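ADP/ATP-dependent NAD(P)H-hydrate dehydratase (Bacillus subtilis, PDB 3RPZ) catalyses the ADP- or ATP-dependent dehydration of hydrated NAD(P)H, a lyase reaction that restores the normal reduced coenzyme. Local coordinates at residues A[31-36]-A[56-61]; A[17-22]-A[229-234]; A[125-130]-A[144-149]; A[64-69]-A[85-90]. All coordinates share one frame; numbering follows the deposited sequence. Where two conformers were deposited one is given.

Interaction 1 of 4, residues A[31-36]-A[56-61]; sequences GTALLL and SGLGKL. With NPW (beta-6-hydroxy-1,4,5,6-tetrahydronicotinamide adenine dinucleotide phosphate), chain D.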
# COMPACT_ATOMS: atom_id res chain seq x y z
N GLY A 31 22.10 2.35 -16.11
CA GLY A 31 22.50 1.01 -15.73
C GLY A 31 21.46 0.17 -15.01
O GLY A 31 20.44 0.69 -14.56
N THR A 32 21.77 -1.12 -14.93
CA THR A 32 21.01 -2.11 -14.18
C THR A 32 21.81 -2.49 -12.96
O THR A 32 22.96 -2.91 -13.07
CB THR A 32 20.72 -3.34 -14.99
OG1 THR A 32 20.01 -2.95 -16.20
CG2 THR A 32 19.87 -4.32 -14.19
N ALA A 33 21.25 -2.29 -11.78
CA ALA A 33 21.84 -2.68 -10.51
C ALA A 33 21.29 -4.01 -10.05
O ALA A 33 20.17 -4.36 -10.40
CB ALA A 33 21.59 -1.62 -9.45
N LEU A 34 22.08 -4.75 -9.30
CA LEU A 34 21.66 -5.97 -8.62
C LEU A 34 21.68 -5.78 -7.13
O LEU A 34 22.70 -5.36 -6.58
CB LEU A 34 22.57 -7.12 -9.00
CG LEU A 34 22.23 -8.47 -8.39
CD1 LEU A 34 20.87 -9.06 -8.84
CD2 LEU A 34 23.34 -9.49 -8.69
N LEU A 35 20.59 -6.14 -6.48
CA LEU A 35 20.45 -6.11 -5.02
C LEU A 35 20.21 -7.54 -4.53
O LEU A 35 19.19 -8.15 -4.89
CB LEU A 35 19.28 -5.22 -4.58
CG LEU A 35 18.96 -5.27 -3.09
CD1 LEU A 35 20.06 -4.73 -2.21
CD2 LEU A 35 17.67 -4.51 -2.81
N LEU A 36 21.12 -8.03 -3.70
CA LEU A 36 21.06 -9.36 -3.11
C LEU A 36 20.74 -9.18 -1.64
O LEU A 36 21.56 -8.79 -0.84
CB LEU A 36 22.37 -10.13 -3.35
CG LEU A 36 22.72 -10.39 -4.80
CD1 LEU A 36 24.03 -11.18 -4.88
CD2 LEU A 36 21.60 -11.20 -5.53
N SER A 56 17.17 6.32 -6.18
CA SER A 56 18.46 6.96 -6.22
C SER A 56 19.14 6.98 -7.56
O SER A 56 20.37 7.01 -7.67
CB SER A 56 19.37 6.42 -5.13
OG SER A 56 18.81 6.77 -3.85
N GLY A 57 18.37 6.99 -8.64
CA GLY A 57 18.89 7.37 -9.94
C GLY A 57 19.45 6.28 -10.86
O GLY A 57 20.02 6.60 -11.89
N LEU A 58 19.26 5.01 -10.49
CA LEU A 58 19.59 3.90 -11.39
C LEU A 58 18.65 3.87 -12.60
O LEU A 58 17.69 4.66 -12.70
CB LEU A 58 19.67 2.58 -10.62
CG LEU A 58 18.43 2.21 -9.78
CD1 LEU A 58 17.17 2.05 -10.66
CD2 LEU A 58 18.68 0.90 -9.04
N GLY A 59 18.95 2.97 -13.53
CA GLY A 59 18.07 2.71 -14.65
C GLY A 59 17.11 1.59 -14.39
O GLY A 59 15.90 1.75 -14.54
N LYS A 60 17.63 0.42 -14.03
CA LYS A 60 16.83 -0.75 -13.70
C LYS A 60 17.37 -1.36 -12.43
O LYS A 60 18.54 -1.20 -12.11
CB LYS A 60 16.82 -1.80 -14.82
CG LYS A 60 15.97 -1.36 -16.03
CD LYS A 60 15.56 -2.50 -16.95
CE LYS A 60 16.67 -3.01 -17.68
NZ LYS A 60 16.17 -4.33 -18.40
N LEU A 61 16.52 -2.10 -11.72
CA LEU A 61 16.96 -2.87 -10.55
C LEU A 61 16.46 -4.29 -10.65
O LEU A 61 15.25 -4.54 -10.87
CB LEU A 61 16.41 -2.26 -9.27
CG LEU A 61 16.75 -3.00 -7.97
CD1 LEU A 61 18.25 -2.93 -7.69
CD2 LEU A 61 15.94 -2.48 -6.75
P NPW D . 21.85 0.04 -24.19
O1 NPW D . 22.28 -1.37 -23.86
O2 NPW D . 21.45 0.93 -23.06
O3 NPW D . 22.81 0.78 -25.15
PA NPW D . 15.48 -4.78 -23.33
PB NPW D . 13.66 -3.80 -21.29
C1A NPW D . 18.31 -0.47 -25.77
C1B NPW D . 10.10 -5.70 -18.87
N1C NPW D . 10.17 -4.75 -17.79
N1D NPW D . 18.32 4.48 -27.02
C2A NPW D . 19.37 -0.73 -24.70
O2A NPW D . 20.56 -0.11 -25.15
C2B NPW D . 9.57 -5.13 -20.19
O2B NPW D . 8.18 -4.94 -20.18
C2C NPW D . 9.67 -4.95 -16.60
C2D NPW D . 19.22 3.52 -27.29
C3A NPW D . 19.44 -2.24 -24.66
O3A NPW D . 20.24 -2.79 -25.73
C3B NPW D . 10.03 -6.27 -21.12
O3B NPW D . 9.06 -7.32 -21.05
C3C NPW D . 9.72 -4.31 -15.46
N3D NPW D . 19.17 2.22 -26.94
C4B NPW D . 11.35 -6.71 -20.48
O4B NPW D . 11.42 -6.15 -19.13
C4C NPW D . 10.60 -3.07 -15.47
C4D NPW D . 18.05 1.95 -26.26
O4D NPW D . 17.39 -1.55 -25.62
C4E NPW D . 17.99 -2.61 -24.91
C5A NPW D . 17.06 2.89 -25.89
C5B NPW D . 12.59 -6.24 -21.24
O5B NPW D . 12.48 -4.86 -21.57
C5C NPW D . 11.61 -3.16 -16.60
C5E NPW D . 17.20 -2.78 -23.61
O5E NPW D . 15.95 -3.38 -23.92
C6C NPW D . 10.92 -3.47 -17.95
O6C NPW D . 10.03 -2.44 -18.37
C6D NPW D . 17.20 4.26 -26.30
N6D NPW D . 16.36 5.25 -26.05
N7A NPW D . 16.04 2.35 -25.14
C7C NPW D . 8.97 -4.67 -14.30
N7C NPW D . 9.08 -3.91 -13.22
O7C NPW D . 8.25 -5.70 -14.30
C8A NPW D . 16.42 1.01 -25.02
N9A NPW D . 17.63 0.82 -25.73
OA1 NPW D . 16.59 -5.73 -23.19
OA2 NPW D . 14.38 -5.05 -24.24
OA3 NPW D . 15.00 -4.47 -21.83
OB1 NPW D . 13.27 -2.59 -22.02
OB2 NPW D . 13.92 -3.68 -19.82

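Interaction 2 of 4, residues A[17-22]-A[229-234]; sequences TLPERD and LCCHED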
# COMPACT_ATOMS: atom_id res chain seq x y z
N THR A 17 28.64 18.02 -6.99
CA THR A 17 28.91 16.68 -7.48
C THR A 17 27.67 15.84 -7.87
O THR A 17 27.84 14.80 -8.51
CB THR A 17 29.74 15.86 -6.47
OG1 THR A 17 29.02 15.72 -5.25
CG2 THR A 17 31.12 16.49 -6.23
N LEU A 18 26.46 16.28 -7.52
CA LEU A 18 25.27 15.53 -7.91
C LEU A 18 25.17 15.57 -9.43
O LEU A 18 25.47 16.61 -10.05
CB LEU A 18 24.02 16.11 -7.29
CG LEU A 18 23.77 15.75 -5.83
CD1 LEU A 18 22.63 16.57 -5.30
CD2 LEU A 18 23.51 14.28 -5.64
N PRO A 19 24.77 14.45 -10.04
CA PRO A 19 24.74 14.35 -11.50
C PRO A 19 23.46 14.98 -12.12
O PRO A 19 22.44 15.14 -11.44
CB PRO A 19 24.73 12.84 -11.73
CG PRO A 19 24.05 12.26 -10.57
CD PRO A 19 24.52 13.14 -9.42
N GLU A 20 23.58 15.31 -13.42
CA GLU A 20 22.40 15.65 -14.24
C GLU A 20 21.75 14.41 -14.76
O GLU A 20 22.27 13.22 -14.69
CB GLU A 20 22.76 16.59 -15.40
CG GLU A 20 23.02 18.03 -14.92
CD GLU A 20 22.71 19.08 -16.01
OE1 GLU A 20 22.93 18.80 -17.22
OE2 GLU A 20 22.24 20.20 -15.65
N ARG A 21 20.45 14.57 -14.99
CA ARG A 21 19.76 13.55 -15.73
C ARG A 21 19.41 14.01 -17.14
O ARG A 21 18.39 14.69 -17.34
CB ARG A 21 18.56 13.11 -14.95
CG ARG A 21 18.34 11.58 -15.18
CD ARG A 21 17.38 11.02 -14.29
NE ARG A 21 17.08 9.63 -14.51
CZ ARG A 21 17.69 8.61 -13.91
NH1 ARG A 21 18.67 8.82 -13.08
NH2 ARG A 21 17.32 7.34 -14.16
N ASP A 22 20.25 13.69 -18.12
CA ASP A 22 20.12 14.35 -19.39
C ASP A 22 18.85 14.00 -20.13
O ASP A 22 18.34 12.86 -20.06
CB ASP A 22 21.32 14.11 -20.37
CG ASP A 22 21.38 15.14 -21.50
OD1 ASP A 22 21.71 16.33 -21.21
OD2 ASP A 22 21.11 14.78 -22.68
N LEU A 229 25.56 4.97 -7.14
CA LEU A 229 26.72 4.44 -7.91
C LEU A 229 26.40 4.33 -9.39
O LEU A 229 27.32 4.30 -10.24
CB LEU A 229 27.14 3.06 -7.39
CG LEU A 229 27.89 3.07 -6.06
CD1 LEU A 229 27.88 1.65 -5.47
CD2 LEU A 229 29.33 3.60 -6.26
N CYS A 230 25.12 4.17 -9.71
CA CYS A 230 24.71 4.03 -11.10
C CYS A 230 24.60 5.34 -11.84
O CYS A 230 24.70 5.37 -13.08
CB CYS A 230 23.36 3.28 -11.18
SG CYS A 230 23.48 1.57 -10.63
N CYS A 231 24.40 6.46 -11.16
CA CYS A 231 24.20 7.76 -11.83
C CYS A 231 25.34 8.74 -11.63
O CYS A 231 25.41 9.72 -12.37
CB CYS A 231 22.88 8.40 -11.43
SG CYS A 231 22.63 8.74 -9.67
N HIS A 232 26.25 8.47 -10.69
CA HIS A 232 27.43 9.31 -10.53
C HIS A 232 28.60 8.76 -11.33
O HIS A 232 28.89 7.59 -11.20
CB HIS A 232 27.89 9.39 -9.06
CG HIS A 232 27.00 10.16 -8.14
ND1 HIS A 232 25.72 9.77 -7.79
CD2 HIS A 232 27.20 11.35 -7.49
CE1 HIS A 232 25.21 10.64 -6.94
NE2 HIS A 232 26.08 11.62 -6.76
N GLU A 233 29.33 9.60 -12.02
CA GLU A 233 30.54 9.16 -12.68
C GLU A 233 31.63 8.71 -11.70
O GLU A 233 32.34 7.71 -11.95
CB GLU A 233 31.10 10.28 -13.56
CG GLU A 233 32.24 9.90 -14.46
CD GLU A 233 32.68 11.06 -15.37
OE1 GLU A 233 32.49 12.25 -14.99
OE2 GLU A 233 33.27 10.78 -16.45
N ASP A 234 31.76 9.43 -10.59
CA ASP A 234 32.78 9.14 -9.59
C ASP A 234 32.13 8.37 -8.44
O ASP A 234 31.26 8.90 -7.76
CB ASP A 234 33.40 10.43 -9.08
CG ASP A 234 34.58 10.19 -8.18
OD1 ASP A 234 34.74 9.10 -7.61
OD2 ASP A 234 35.48 11.10 -8.15

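Interaction 3 of 4, residues A[125-130]-A[144-149]; sequences DCPVIL and EGPVIL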
# COMPACT_ATOMS: atom_id res chain seq x y z
N ASP A 125 33.03 -6.82 -12.80
CA ASP A 125 33.75 -5.56 -12.94
C ASP A 125 32.75 -4.45 -12.71
O ASP A 125 32.20 -3.84 -13.65
CB ASP A 125 34.39 -5.39 -14.33
CG ASP A 125 35.51 -6.40 -14.62
OD1 ASP A 125 35.72 -6.64 -15.82
OD2 ASP A 125 36.16 -6.95 -13.71
N CYS A 126 32.49 -4.19 -11.44
CA CYS A 126 31.63 -3.09 -11.05
C CYS A 126 31.85 -2.82 -9.55
O CYS A 126 32.40 -3.65 -8.84
CB CYS A 126 30.15 -3.43 -11.30
SG CYS A 126 29.57 -4.87 -10.36
N PRO A 127 31.47 -1.65 -9.08
CA PRO A 127 31.44 -1.39 -7.63
C PRO A 127 30.51 -2.40 -6.95
O PRO A 127 29.44 -2.77 -7.49
CB PRO A 127 30.86 -0.02 -7.51
CG PRO A 127 30.96 0.58 -8.86
CD PRO A 127 30.95 -0.51 -9.85
N VAL A 128 30.90 -2.79 -5.75
CA VAL A 128 30.16 -3.75 -4.93
C VAL A 128 30.05 -3.19 -3.54
O VAL A 128 31.06 -2.74 -2.96
CB VAL A 128 30.84 -5.12 -4.92
CG1 VAL A 128 30.17 -6.08 -3.89
CG2 VAL A 128 30.81 -5.73 -6.33
N ILE A 129 28.85 -3.20 -2.97
CA ILE A 129 28.59 -2.83 -1.59
C ILE A 129 28.29 -4.07 -0.78
O ILE A 129 27.51 -4.93 -1.19
CB ILE A 129 27.33 -1.95 -1.48
CG1 ILE A 129 27.46 -0.69 -2.35
CG2 ILE A 129 26.99 -1.62 -0.04
CD1 ILE A 129 26.05 -0.14 -2.79
N LEU A 130 28.97 -4.20 0.35
CA LEU A 130 28.74 -5.27 1.31
C LEU A 130 28.21 -4.65 2.58
O LEU A 130 28.81 -3.72 3.14
CB LEU A 130 29.99 -6.09 1.64
CG LEU A 130 30.75 -6.63 0.43
CD1 LEU A 130 31.95 -7.46 0.91
CD2 LEU A 130 29.90 -7.41 -0.52
N GLU A 144 39.25 -4.15 -10.05
CA GLU A 144 39.25 -2.74 -10.47
C GLU A 144 38.17 -1.91 -9.73
O GLU A 144 38.47 -0.76 -9.27
CB GLU A 144 39.13 -2.61 -11.99
CG GLU A 144 39.81 -1.37 -12.58
CD GLU A 144 41.23 -1.17 -12.07
OE1 GLU A 144 42.02 -2.14 -12.07
OE2 GLU A 144 41.56 -0.03 -11.65
N GLY A 145 36.98 -2.46 -9.58
CA GLY A 145 35.88 -1.73 -9.00
C GLY A 145 36.01 -1.62 -7.49
O GLY A 145 36.60 -2.49 -6.85
N PRO A 146 35.51 -0.53 -6.93
CA PRO A 146 35.62 -0.37 -5.48
C PRO A 146 34.75 -1.39 -4.74
O PRO A 146 33.71 -1.83 -5.28
CB PRO A 146 35.11 1.05 -5.22
CG PRO A 146 34.38 1.42 -6.49
CD PRO A 146 34.94 0.68 -7.58
N VAL A 147 35.17 -1.73 -3.53
CA VAL A 147 34.40 -2.51 -2.60
C VAL A 147 34.04 -1.56 -1.47
O VAL A 147 34.95 -0.92 -0.90
CB VAL A 147 35.16 -3.72 -2.10
CG1 VAL A 147 34.41 -4.44 -0.99
CG2 VAL A 147 35.52 -4.66 -3.28
N ILE A 148 32.77 -1.45 -1.15
CA ILE A 148 32.27 -0.49 -0.17
C ILE A 148 31.59 -1.24 0.95
O ILE A 148 30.57 -1.91 0.74
CB ILE A 148 31.28 0.50 -0.85
CG1 ILE A 148 31.95 1.29 -1.99
CG2 ILE A 148 30.58 1.44 0.19
CD1 ILE A 148 30.96 1.60 -3.14
N LEU A 149 32.19 -1.20 2.15
CA LEU A 149 31.65 -1.84 3.33
C LEU A 149 30.89 -0.84 4.13
O LEU A 149 31.38 0.27 4.35
CB LEU A 149 32.81 -2.41 4.17
CG LEU A 149 33.86 -3.26 3.41
CD1 LEU A 149 34.87 -3.81 4.43
CD2 LEU A 149 33.19 -4.41 2.63

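Interaction 4 of 4, residues A[64-69]-A[85-90]; sequences GTSENV and DGWKKA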
# COMPACT_ATOMS: atom_id res chain seq x y z
N GLY A 64 17.70 -10.00 -6.30
CA GLY A 64 17.93 -11.44 -6.12
C GLY A 64 17.60 -11.79 -4.68
O GLY A 64 18.37 -11.56 -3.74
N THR A 65 16.43 -12.34 -4.49
CA THR A 65 15.93 -12.69 -3.15
C THR A 65 15.17 -13.99 -3.25
O THR A 65 14.87 -14.47 -4.32
CB THR A 65 15.12 -11.57 -2.57
OG1 THR A 65 14.90 -11.81 -1.13
CG2 THR A 65 13.74 -11.42 -3.25
N SER A 66 14.84 -14.49 -2.04
CA SER A 66 14.15 -15.72 -1.88
C SER A 66 12.77 -15.66 -2.52
O SER A 66 12.14 -14.57 -2.50
CB SER A 66 14.06 -16.01 -0.36
OG SER A 66 15.36 -16.05 0.24
N GLU A 67 12.22 -16.76 -3.03
CA GLU A 67 10.90 -16.82 -3.59
C GLU A 67 9.84 -16.27 -2.70
O GLU A 67 8.87 -15.67 -3.18
CB GLU A 67 10.40 -18.25 -4.00
CG GLU A 67 10.97 -18.74 -5.19
CD GLU A 67 10.19 -19.94 -5.63
OE1 GLU A 67 10.31 -20.95 -4.90
OE2 GLU A 67 9.42 -19.83 -6.61
N ASN A 68 9.94 -16.49 -1.41
CA ASN A 68 8.90 -16.03 -0.50
C ASN A 68 8.93 -14.55 -0.27
O ASN A 68 7.95 -14.00 0.22
CB ASN A 68 8.96 -16.77 0.84
CG ASN A 68 8.80 -18.27 0.68
OD1 ASN A 68 9.48 -19.04 1.35
ND2 ASN A 68 7.95 -18.69 -0.24
N VAL A 69 10.05 -13.87 -0.57
CA VAL A 69 10.23 -12.45 -0.35
C VAL A 69 9.71 -11.64 -1.52
O VAL A 69 9.13 -10.60 -1.35
CB VAL A 69 11.68 -12.10 -0.01
CG1 VAL A 69 11.88 -10.63 0.18
CG2 VAL A 69 12.13 -12.92 1.24
N ASP A 85 15.57 -16.51 -6.08
CA ASP A 85 16.58 -17.12 -5.19
C ASP A 85 17.97 -16.68 -5.58
O ASP A 85 18.94 -17.43 -5.44
CB ASP A 85 16.45 -18.65 -5.15
CG ASP A 85 15.20 -19.08 -4.46
OD1 ASP A 85 14.85 -18.48 -3.42
OD2 ASP A 85 14.57 -20.02 -4.97
N GLY A 86 18.12 -15.42 -6.04
CA GLY A 86 19.35 -14.98 -6.57
C GLY A 86 20.56 -14.98 -5.63
O GLY A 86 21.67 -15.26 -6.08
N TRP A 87 20.35 -14.63 -4.35
CA TRP A 87 21.49 -14.58 -3.42
C TRP A 87 21.99 -15.98 -3.12
O TRP A 87 23.18 -16.13 -2.90
CB TRP A 87 21.23 -13.78 -2.17
CG TRP A 87 20.18 -14.17 -1.21
CD1 TRP A 87 18.95 -13.67 -1.13
CD2 TRP A 87 20.30 -15.08 -0.11
NE1 TRP A 87 18.26 -14.27 -0.10
CE2 TRP A 87 19.08 -15.13 0.54
CE3 TRP A 87 21.35 -15.86 0.36
CZ2 TRP A 87 18.87 -15.93 1.70
CZ3 TRP A 87 21.13 -16.65 1.52
CH2 TRP A 87 19.91 -16.67 2.14
N LYS A 88 21.10 -16.96 -3.13
CA LYS A 88 21.53 -18.36 -2.99
C LYS A 88 22.22 -18.79 -4.27
O LYS A 88 23.27 -19.48 -4.23
CB LYS A 88 20.33 -19.25 -2.62
CG LYS A 88 19.74 -18.91 -1.24
CD LYS A 88 18.59 -19.85 -0.84
CE LYS A 88 17.71 -19.29 0.30
NZ LYS A 88 16.81 -20.33 0.91
N LYS A 89 21.66 -18.51 -5.45
CA LYS A 89 22.28 -18.87 -6.69
C LYS A 89 23.65 -18.29 -6.95
O LYS A 89 24.51 -18.89 -7.59
CB LYS A 89 21.35 -18.55 -7.90
CG LYS A 89 20.08 -19.39 -7.91
CD LYS A 89 19.22 -18.95 -9.08
CE LYS A 89 17.99 -19.80 -9.27
NZ LYS A 89 16.97 -19.08 -10.18
N ALA A 90 23.85 -17.08 -6.40
CA ALA A 90 25.13 -16.41 -6.53
C ALA A 90 26.25 -17.14 -5.83
O ALA A 90 27.41 -16.95 -6.15
CB ALA A 90 25.06 -14.93 -6.02

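Interaction 1 of 4, residues A[31-36]-A[56-61]
Gly31 O receives two successive backbone N-H groups where the paired strands begin: Lys60 N at 2.9 Å with an N-H...O angle of 155°, and Gly59 N through a weak, strongly bent bond. The contact closes a beta-alpha-beta crossover, strand 32-36, helix 44-54 and strand 60-65, within the central sheet of this ribokinase-like fold. The parallel ladder continues with Ala33 N donating to Lys60 O over 2.9 Å, while Thr32 CA comes within 3.3 Å of the same oxygen in a CA-H...O contact. Thr32 therefore sits beside Lys60 and Ala33 beside Leu61, and the two pairs face opposite ways.

On the Ala33 face the packing is mostly apolar. With its CG anti to the backbone N (chi1 178°), Leu61 lays CD1 across the neighbouring strand, 4.0 Å from Leu35 CB and equally close to the methyl of Ala33. That methyl also meets Leu58 CD2 at 3.9 Å, and Leu226 and Cys230 of helix 217-231 pack on it as well.

The Thr32 face is polar and leads to the ligand. Thr32 OG1 flanks the lysine chain, 3.7 Å from Lys60 CE. The chain bends at its third torsion (chi3 -71°) and carries its amine out of the sheet into a site built from two subunits, since NPW is also bound by Lys27 and by His152 and Asp219 of the second subunit. There Lys60 NZ donates to the diphosphate oxygen OB2 of NPW at 2.7 Å.

Interaction 2 of 4, residues A[17-22]-A[229-234]
His232 NE2 is bonded to Asn241 ND2 while Pro19 CD stands over the same imidazole, 3.4 Å from His232 NE2. The other ring nitrogen, His232 ND1, bonds to Met228 O, so the ring is tied at both ends and its rotation fixed. Pro19 uses that fixed surface: its CD lies 3.6 Å from the His232 ring centroid and only 17° off the ring normal, a CH-pi contact displaced toward the rim on the NE2 side. A proline CD, next to the ring nitrogen, carries somewhat polarised C-H bonds, which suits it to a pi face.

Leu18 runs alongside the imidazole, pointing the same way, and its CD2 comes to 3.9 Å from His232 NE2. Thr17 O approaches His232 CD2 at 3.7 Å. In the fold, this packs the chain leaving helix 11-17 against the C-terminal end of helix 217-231 in the ribokinase-like domain, joining residues more than 200 positions apart. Replacing His232 by an alanine would probably leave Pro19 without the flat surface beneath its CD and Asn241 without its ring-nitrogen partner.

Pro19 also reaches back over the last turn of the helix. Its CB touches Cys231 O at 3.3 Å, and its CG rests 3.9 Å from Cys231 SG. The thiol is brought there by chi1 of 59°, which sets SG between the backbone N and the carbonyl carbon. The carbonyl Pro19 O is hydrogen-bonded to His260 NE2 of the second subunit.

Interaction 3 of 4, residues A[125-130]-A[144-149]
Two neighbouring parallel strands of the central sheet, 128-130 and 147-149, meet here in the ribokinase-like fold, joined by a connection without a helix. The axes of these short segments approach to 4.7 Å and are turned 23° from parallel. The ladder opens with Val128 N donating to Pro146 O at 3.0 Å, nearly head-on to the carbonyl. Val128 O then accepts Ile148 N at 2.8 Å, and Ile148 O accepts Leu130 N over the same length. Ile148 O has a second neighbour in Ile129 CA, 3.2 Å away, a CA-H...O contact beside the N-H...O bond from Leu130.

Ahead of the strands the two prolines lie side by side, pointing the same way, with Pro127 CB 3.9 Å from Pro146 CG. Ile129 and Ile148 project to one face of the sheet, where Leu229 of helix 217-231 packs on both. Val128, Leu130, Val147 and Leu149 turn to the other face, toward helix 112-121 and the connecting loop. Tyr140 of that loop touches both leucines.

The tightest side-chain fit is between these leucines, which run alongside each other. Leu149 CG is anti to the carbonyl carbon (chi1 -49°), and this brings one methyl across to the partner strand: Leu149 CD2 sits 3.7 Å from Leu130 CD1 and 3.7 Å from Leu130 CB.

Interaction 4 of 4, residues A[64-69]-A[85-90]
Trp87 sets the edge of its indole against the end of strand 60-65: Gly64 O lies in the ring plane, 3.4 Å from Trp87 CD1. A chi1 of 63° places CG between the backbone N and the carbonyl carbon, swinging the ring off the short helix 86-89 toward 64-66. Ser66 OG sits obliquely beside it, 3.8 Å from Trp87 CZ2, and Lys88 CG lies over one indole face. Trp87 NE1 finds a weak bond to Gly38 O, while Leu36 and Val114 add apolar packing. With the indole cut back to a methyl, as in an alanine, a gap is likely to open between the strand end and helix 112-121, and Gly38 O would lose its weak indole donor.

The backbones come close because both positions are glycine, Gly64 CA lying 3.8 Å from Gly86 CA. This joins the C-terminal end of strand 60-65 to the helix that follows edge strand 81-84 in the ribokinase-like sheet. Beyond the glycines, Asp85 N makes a weak, bent bond to Thr65 O at 2.8 Å.

Asp85 holds the N-cap position, yet its side chain does not cap its own helix. In one of its two conformers, OD1 accepts Glu67 N at 3.2 Å, the donor standing 46° out of the carboxylate plane. Glu67 OE1 is then 4.4 Å from Asp85 OD2, the carboxylates turned 75° apart. When Asp85 is so placed, these like charges would probably make ionising both costlier, offset in part, on the glutamate side, by the salt bridge from Glu67 OE2 to Arg84.

Interactions 1 and 3 are buried strand pairings at different places in one sheet, both parallel ladders with apolar side chains under helix 217-231. Interaction 2 lies nearer the surface and has no ladder, relying on a proline and an imidazole; it touches interaction 3 through Leu229 and interaction 1 through Arg21, whose guanidinium binds Gly57 O and Leu58 O. Interaction 4 shares strand 60-65 with interaction 1, Gly64 N bonding to Leu35 O, but lies at the opposite end, largely buried around Trp87 with Glu67 and Lys88 exposed at its margin. Interactions 1 and 2 both meet the second subunit, whereas 3 and 4 stay within one chain. Interaction 1 alone bonds NPW directly through its segments.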